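Local coordinates for protein giardin subunit alpha-1 (Giardia intestinalis, PDB 4EVF) that belongs to the annexins, binds calcium and, in a calcium-dependent way, phospholipids such as phosphatidylserine, and is involved in attachment of the parasite to the intestinal mucosa, at residues S31-R35 and M255-C259; S65-L70 and R249-G253. All coordinates share one frame; numbering follows the deposited sequence.

Contact 1 of 2, residues S31-R35 and M255-C259; sequences SAESR and MVDKC
Val256 makes a loose contact with Arg35: its CG1 methyl lies 4.5 Å from NH1 of that arginine. Arg35 is held by Leu70, whose carbonyl O is the probable partner of its NE. Asp257 carries most of the contact. Its CG sits between its own backbone N and carbonyl carbon (chi1 76°), and the carboxylate reaches the first turn of helix 32-46. OD2 of Asp257 accepts the N-H of Ala32 at 3.0 Å. The bond is almost straight, 173°, but the N-H comes from above the carboxylate plane, 61° out of it. The CB atoms of Ser31, the N-cap residue, and Ala32 pack against the same oxygen. An acidic group at a helix N-terminus suits the partial positive charge expected there. A water accepts a bond from NH2 of Arg35, 2.9 Å away, and gives a weak one to OD1 of Asp257. Lys258 brings its amino group beside two acids. NZ of Lys258 forms long salt bridges to OE2 of Glu33, at 3.9 Å, and to OD2 of Asp257. The lysine probably eases the closeness of the two carboxylates, whose OE1 (Glu33) and OD2 (Asp257) are 3.8 Å apart. The contact joins the N-terminus of helix 32-46 to the loop between helices 245-255 and 262-265. Arg74 of helix 74-87 packs on Ala32 and makes a long, weak ion pair with Glu33; Trp292 of helix 284-292 packs on Val256.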
ATOM      1  N   SER A  31       2.879 -14.865  -6.150  1.00 22.95           N
ATOM      2  CA  SER A  31       3.200 -13.936  -5.072  1.00 21.34           C
ATOM      3  C   SER A  31       4.488 -13.192  -5.378  1.00 22.58           C
ATOM      4  O   SER A  31       5.200 -13.538  -6.314  1.00 21.89           O
ATOM      5  CB  SER A  31       3.414 -14.702  -3.778  1.00 22.12           C
ATOM      6  OG  SER A  31       4.634 -15.415  -3.872  1.00 23.77           O
ATOM      7  N   ALA A  32       4.798 -12.188  -4.562  1.00 20.15           N
ATOM      8  CA  ALA A  32       6.001 -11.394  -4.773  1.00 20.16           C
ATOM      9  C   ALA A  32       7.243 -12.284  -4.682  1.00 22.08           C
ATOM     10  O   ALA A  32       8.134 -12.196  -5.522  1.00 20.03           O
ATOM     11  CB  ALA A  32       6.072 -10.267  -3.770  1.00 19.74           C
ATOM     12  N   GLU A  33       7.279 -13.142  -3.663  1.00 21.84           N
ATOM     13  CA  GLU A  33       8.372 -14.092  -3.466  1.00 20.73           C
ATOM     14  C   GLU A  33       8.503 -15.038  -4.653  1.00 21.28           C
ATOM     15  O   GLU A  33       9.616 -15.320  -5.107  1.00 22.79           O
ATOM     16  CB  GLU A  33       8.149 -14.907  -2.181  1.00 21.87           C
ATOM     17  CG  GLU A  33       8.236 -14.088  -0.885  1.00 25.94           C
ATOM     18  CD  GLU A  33       6.945 -13.341  -0.517  1.00 32.25           C
ATOM     19  OE1 GLU A  33       5.954 -13.362  -1.286  1.00 26.54           O
ATOM     20  OE2 GLU A  33       6.927 -12.729   0.573  1.00 40.68           O
ATOM     21  N   SER A  34       7.371 -15.530  -5.153  1.00 21.83           N
ATOM     22  CA  SER A  34       7.380 -16.432  -6.309  1.00 22.21           C
ATOM     23  C   SER A  34       7.869 -15.709  -7.558  1.00 21.63           C
ATOM     24  O   SER A  34       8.649 -16.248  -8.336  1.00 17.10           O
ATOM     25  CB  SER A  34       5.996 -17.033  -6.573  1.00 22.56           C
ATOM     26  OG  SER A  34       5.598 -17.951  -5.564  1.00 25.28           O
ATOM     27  N   ARG A  35       7.407 -14.481  -7.762  1.00 19.18           N
ATOM     28  CA  ARG A  35       7.908 -13.707  -8.887  1.00 19.00           C
ATOM     29  C   ARG A  35       9.413 -13.427  -8.814  1.00 20.01           C
ATOM     30  O   ARG A  35      10.071 -13.291  -9.855  1.00 18.87           O
ATOM     31  CB  ARG A  35       7.102 -12.419  -9.073  1.00 22.27           C
ATOM     32  CG  ARG A  35       5.679 -12.697  -9.518  1.00 16.07           C
ATOM     33  CD  ARG A  35       4.951 -11.398  -9.833  1.00 18.65           C
ATOM     34  NE  ARG A  35       5.282 -10.368  -8.856  1.00 26.85           N
ATOM     35  CZ  ARG A  35       4.450  -9.946  -7.918  1.00 21.07           C
ATOM     36  NH1 ARG A  35       3.232 -10.461  -7.843  1.00 22.00           N
ATOM     37  NH2 ARG A  35       4.830  -9.011  -7.072  1.00 23.61           N
ATOM     38  N   MET A 255       2.137  -4.397  -3.617  1.00 22.84           N
ATOM     39  CA  MET A 255       1.284  -5.009  -2.597  1.00 26.72           C
ATOM     40  C   MET A 255       0.147  -5.892  -3.093  1.00 24.33           C
ATOM     41  O   MET A 255      -0.608  -6.435  -2.281  1.00 26.14           O
ATOM     42  CB  MET A 255       0.702  -3.914  -1.683  1.00 28.39           C
ATOM     43  CG  MET A 255       1.659  -3.440  -0.595  1.00 31.55           C
ATOM     44  SD  MET A 255       1.802  -4.636   0.756  1.00 33.85           S
ATOM     45  CE  MET A 255       0.473  -4.106   1.844  1.00 25.22           C
ATOM     46  N   VAL A 256       0.013  -6.045  -4.407  1.00 22.42           N
ATOM     47  CA  VAL A 256      -1.167  -6.717  -4.939  1.00 22.11           C
ATOM     48  C   VAL A 256      -1.323  -8.122  -4.351  1.00 26.46           C
ATOM     49  O   VAL A 256      -2.422  -8.501  -3.945  1.00 25.11           O
ATOM     50  CB  VAL A 256      -1.235  -6.728  -6.492  1.00 23.70           C
ATOM     51  CG1 VAL A 256      -0.179  -7.637  -7.090  1.00 21.59           C
ATOM     52  CG2 VAL A 256      -2.619  -7.162  -6.958  1.00 21.18           C
ATOM     53  N   ASP A 257      -0.224  -8.875  -4.274  1.00 22.77           N
ATOM     54  CA  ASP A 257      -0.290 -10.251  -3.769  1.00 26.57           C
ATOM     55  C   ASP A 257      -0.805 -10.349  -2.324  1.00 26.97           C
ATOM     56  O   ASP A 257      -1.471 -11.324  -1.965  1.00 32.19           O
ATOM     57  CB  ASP A 257       1.070 -10.969  -3.916  1.00 26.20           C
ATOM     58  CG  ASP A 257       2.095 -10.536  -2.870  1.00 27.39           C
ATOM     59  OD1 ASP A 257       2.107  -9.347  -2.486  1.00 30.31           O
ATOM     60  OD2 ASP A 257       2.899 -11.393  -2.431  1.00 21.75           O
ATOM     61  N   LYS A 258      -0.494  -9.349  -1.498  1.00 25.37           N
ATOM     62  CA  LYS A 258      -0.849  -9.394  -0.078  1.00 29.60           C
ATOM     63  C   LYS A 258      -2.262  -8.856   0.197  1.00 29.92           C
ATOM     64  O   LYS A 258      -2.790  -9.024   1.295  1.00 31.98           O
ATOM     65  CB  LYS A 258       0.159  -8.600   0.769  1.00 33.01           C
ATOM     66  CG  LYS A 258       1.626  -8.950   0.560  1.00 29.96           C
ATOM     67  CD  LYS A 258       2.488  -8.360   1.679  1.00 31.43           C
ATOM     68  CE  LYS A 258       3.991  -8.661   1.480  1.00 29.79           C
ATOM     69  NZ  LYS A 258       4.245  -9.949   0.790  1.00 32.09           N
ATOM     70  N   CYS A 259      -2.867  -8.211  -0.795  1.00 29.99           N
ATOM     71  CA  CYS A 259      -4.122  -7.495  -0.574  1.00 27.94           C
ATOM     72  C   CYS A 259      -5.255  -8.011  -1.438  1.00 29.36           C
ATOM     73  O   CYS A 259      -6.235  -7.304  -1.652  1.00 27.31           O
ATOM     74  CB  CYS A 259      -3.947  -6.002  -0.879  1.00 27.38           C
ATOM     75  SG  CYS A 259      -2.751  -5.115   0.156  1.00 27.44           S
TER
HETATM   76  O   HOH W   1       3.106  -7.728  -5.140  1.00 25.85           O

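Contact 2 of 2, residues S65-L70 and R249-G253; sequences SLLMDL and RRITG
Arg249 leaves its helix with CG opposite the backbone N (chi1 175°) and bends at chi2, which carries its guanidinium group across to Asp69 on helix 62-70. In Asp69 CG lies beside its own backbone N (chi1 -71°), which points the carboxylate at the arginine. The two side chains cross at about a right angle, yet their flat ends are nearly coplanar. The arginine grips the carboxylate side-on. NE of Arg249 donates to OD2 of Asp69 at 2.7 Å, in the guanidinium plane and on the syn side of the oxygen. NH2 of Arg249 gives a longer bond, 3.2 Å, to the syn lone pair of OD1 of Asp69, and a weak one to OD2. CB of Ser65 covers one guanidinium face, 3.6 Å from CZ of Arg249 and over its centre. The arginine's CG rests on CA and CB of Leu66.

Further along, the helices pack through Gly253. Leu66 CD1 lies 3.4 Å from Gly253 N and also touches Thr252 CB. Asp69 CB is 4.1 Å from Gly253 CA, and Leu70 CD2 reaches the carbonyl oxygens of Thr252 and Gly253. The axes of the segments 65-70 and 249-253 run 27° apart, with a closest approach of 9.1 Å. Leu288 and Leu291 of helix 284-292 pack on Leu66, Leu291 also on Leu70 and Thr252, and His81 of helix 74-87 touches Asp69 and Arg249.

One water is within hydrogen-bonding distance of both Asp69 OD2 and Arg249 O, another of the carbonyl oxygens of Asp69 and Gly253; neither has protons for all its neighbours. The contact is buried, and the paired bonds fix the rotation of both charged groups. Opposite charges so close would probably keep Asp69 ionised and offset the cost of burying it.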
ATOM      1  N   SER A  65       5.836   0.597 -16.252  1.00 23.77           N
ATOM      2  CA  SER A  65       6.461   0.753 -14.939  1.00 26.06           C
ATOM      3  C   SER A  65       5.914  -0.249 -13.928  1.00 23.80           C
ATOM      4  O   SER A  65       6.686  -0.882 -13.198  1.00 24.76           O
ATOM      5  CB  SER A  65       6.282   2.182 -14.418  1.00 26.99           C
ATOM      6  OG  SER A  65       7.037   3.091 -15.196  1.00 29.84           O
ATOM      7  N   LEU A  66       4.588  -0.386 -13.894  1.00 20.01           N
ATOM      8  CA  LEU A  66       3.912  -1.353 -13.036  1.00 22.27           C
ATOM      9  C   LEU A  66       4.366  -2.789 -13.307  1.00 21.20           C
ATOM     10  O   LEU A  66       4.671  -3.549 -12.373  1.00 17.96           O
ATOM     11  CB  LEU A  66       2.392  -1.240 -13.194  1.00 18.64           C
ATOM     12  CG  LEU A  66       1.529  -2.342 -12.556  1.00 19.70           C
ATOM     13  CD1 LEU A  66       1.871  -2.549 -11.089  1.00 20.30           C
ATOM     14  CD2 LEU A  66       0.026  -2.058 -12.699  1.00 19.77           C
ATOM     15  N   LEU A  67       4.404  -3.164 -14.582  1.00 20.41           N
ATOM     16  CA  LEU A  67       4.803  -4.523 -14.966  1.00 20.92           C
ATOM     17  C   LEU A  67       6.253  -4.838 -14.582  1.00 20.66           C
ATOM     18  O   LEU A  67       6.556  -5.941 -14.096  1.00 21.57           O
ATOM     19  CB  LEU A  67       4.538  -4.765 -16.458  1.00 20.97           C
ATOM     20  CG  LEU A  67       3.045  -4.700 -16.813  1.00 21.26           C
ATOM     21  CD1 LEU A  67       2.787  -4.798 -18.319  1.00 24.34           C
ATOM     22  CD2 LEU A  67       2.259  -5.763 -16.059  1.00 21.26           C
ATOM     23  N   MET A  68       7.132  -3.863 -14.790  1.00 18.39           N
ATOM     24  CA  MET A  68       8.521  -3.914 -14.317  1.00 22.56           C
ATOM     25  C   MET A  68       8.603  -4.113 -12.816  1.00 22.80           C
ATOM     26  O   MET A  68       9.349  -4.966 -12.338  1.00 20.34           O
ATOM     27  CB  MET A  68       9.268  -2.619 -14.671  1.00 22.63           C
ATOM     28  CG  MET A  68       9.428  -2.368 -16.162  1.00 28.55           C
ATOM     29  SD  MET A  68      10.149  -0.755 -16.509  1.00 30.94           S
ATOM     30  CE  MET A  68      11.762  -0.881 -15.729  1.00 28.24           C
ATOM     31  N   ASP A  69       7.844  -3.311 -12.075  1.00 22.32           N
ATOM     32  CA  ASP A  69       7.841  -3.357 -10.618  1.00 22.86           C
ATOM     33  C   ASP A  69       7.530  -4.765 -10.113  1.00 17.44           C
ATOM     34  O   ASP A  69       8.165  -5.259  -9.174  1.00 17.88           O
ATOM     35  CB  ASP A  69       6.793  -2.387 -10.045  1.00 19.11           C
ATOM     36  CG  ASP A  69       7.173  -0.921 -10.222  1.00 20.68           C
ATOM     37  OD1 ASP A  69       8.334  -0.616 -10.579  1.00 24.91           O
ATOM     38  OD2 ASP A  69       6.304  -0.060  -9.973  1.00 23.97           O
ATOM     39  N   LEU A  70       6.537  -5.396 -10.732  1.00 16.18           N
ATOM     40  CA  LEU A  70       6.099  -6.735 -10.325  1.00 20.96           C
ATOM     41  C   LEU A  70       7.198  -7.787 -10.436  1.00 20.79           C
ATOM     42  O   LEU A  70       7.126  -8.842  -9.792  1.00 19.45           O
ATOM     43  CB  LEU A  70       4.862  -7.166 -11.113  1.00 22.40           C
ATOM     44  CG  LEU A  70       3.613  -6.329 -10.794  1.00 18.95           C
ATOM     45  CD1 LEU A  70       2.539  -6.500 -11.874  1.00 23.46           C
ATOM     46  CD2 LEU A  70       3.062  -6.669  -9.411  1.00 20.84           C
ATOM     47  N   ARG A 249      -0.265   2.225  -9.598  1.00 15.04           N
ATOM     48  CA  ARG A 249       1.025   1.602  -9.877  1.00 20.30           C
ATOM     49  C   ARG A 249       1.804   1.355  -8.584  1.00 22.04           C
ATOM     50  O   ARG A 249       2.420   0.299  -8.407  1.00 19.87           O
ATOM     51  CB  ARG A 249       1.858   2.454 -10.837  1.00 20.27           C
ATOM     52  CG  ARG A 249       3.254   1.888 -11.041  1.00 23.86           C
ATOM     53  CD  ARG A 249       4.310   2.981 -11.076  1.00 23.04           C
ATOM     54  NE  ARG A 249       5.649   2.450 -10.812  1.00 24.82           N
ATOM     55  CZ  ARG A 249       6.769   3.152 -10.943  1.00 24.15           C
ATOM     56  NH1 ARG A 249       6.714   4.407 -11.354  1.00 30.26           N
ATOM     57  NH2 ARG A 249       7.944   2.594 -10.677  1.00 27.16           N
ATOM     58  N   ARG A 250       1.777   2.333  -7.683  1.00 21.11           N
ATOM     59  CA  ARG A 250       2.425   2.154  -6.393  1.00 21.15           C
ATOM     60  C   ARG A 250       1.849   0.948  -5.660  1.00 20.00           C
ATOM     61  O   ARG A 250       2.570  -0.007  -5.399  1.00 19.88           O
ATOM     62  CB  ARG A 250       2.344   3.421  -5.536  1.00 17.01           C
ATOM     63  CG  ARG A 250       3.201   4.570  -6.086  1.00 18.41           C
ATOM     64  CD  ARG A 250       3.279   5.725  -5.094  1.00 19.39           C
ATOM     65  NE  ARG A 250       1.961   6.295  -4.806  1.00 20.31           N
ATOM     66  CZ  ARG A 250       1.471   7.391  -5.387  1.00 20.51           C
ATOM     67  NH1 ARG A 250       2.189   8.049  -6.287  1.00 19.74           N
ATOM     68  NH2 ARG A 250       0.264   7.837  -5.052  1.00 17.48           N
ATOM     69  N   ILE A 251       0.554   0.963  -5.361  1.00 14.91           N
ATOM     70  CA  ILE A 251      -0.007  -0.087  -4.510  1.00 20.17           C
ATOM     71  C   ILE A 251      -0.120  -1.450  -5.196  1.00 21.45           C
ATOM     72  O   ILE A 251       0.048  -2.492  -4.551  1.00 21.43           O
ATOM     73  CB  ILE A 251      -1.357   0.325  -3.853  1.00 22.01           C
ATOM     74  CG1 ILE A 251      -2.525   0.231  -4.833  1.00 22.67           C
ATOM     75  CG2 ILE A 251      -1.279   1.736  -3.268  1.00 20.20           C
ATOM     76  CD1 ILE A 251      -3.808   0.838  -4.261  1.00 22.72           C
ATOM     77  N   THR A 252      -0.383  -1.460  -6.500  1.00 19.81           N
ATOM     78  CA  THR A 252      -0.440  -2.733  -7.219  1.00 18.39           C
ATOM     79  C   THR A 252       0.958  -3.352  -7.346  1.00 20.10           C
ATOM     80  O   THR A 252       1.141  -4.542  -7.089  1.00 21.23           O
ATOM     81  CB  THR A 252      -1.106  -2.592  -8.597  1.00 17.33           C
ATOM     82  OG1 THR A 252      -2.319  -1.840  -8.461  1.00 16.13           O
ATOM     83  CG2 THR A 252      -1.433  -3.956  -9.179  1.00 16.63           C
ATOM     84  N   GLY A 253       1.940  -2.529  -7.705  1.00 19.02           N
ATOM     85  CA  GLY A 253       3.312  -2.977  -7.890  1.00 19.86           C
ATOM     86  C   GLY A 253       3.974  -3.513  -6.628  1.00 25.04           C
ATOM     87  O   GLY A 253       4.769  -4.457  -6.691  1.00 22.67           O
TER
HETATM   88  O   HOH W   2       4.955  -0.096  -7.554  1.00 19.61           O
HETATM   89  O   HOH W   3       7.435  -5.014  -6.233  1.00 26.31           O

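In the fold
Contact 1 and contact 2 each join the first annexin repeat to the fourth, as these repeats are predicted from sequence. Their centres are about 11 Å apart. The chain runs from 31-35 to 65-70 on one side, and from 249-253 straight into 255-259 on the other. They meet directly: NE of Arg35 lies 2.6 Å from the carbonyl O of Leu70, a probable hydrogen bond, and CG1 of Val256 packs 4.1 Å from CD2 of Leu70. Contact 2 is the more buried, helix against helix; contact 1 is partly buried, a loop against a helix start. The two thus adjoin one another. The structure is calcium-free.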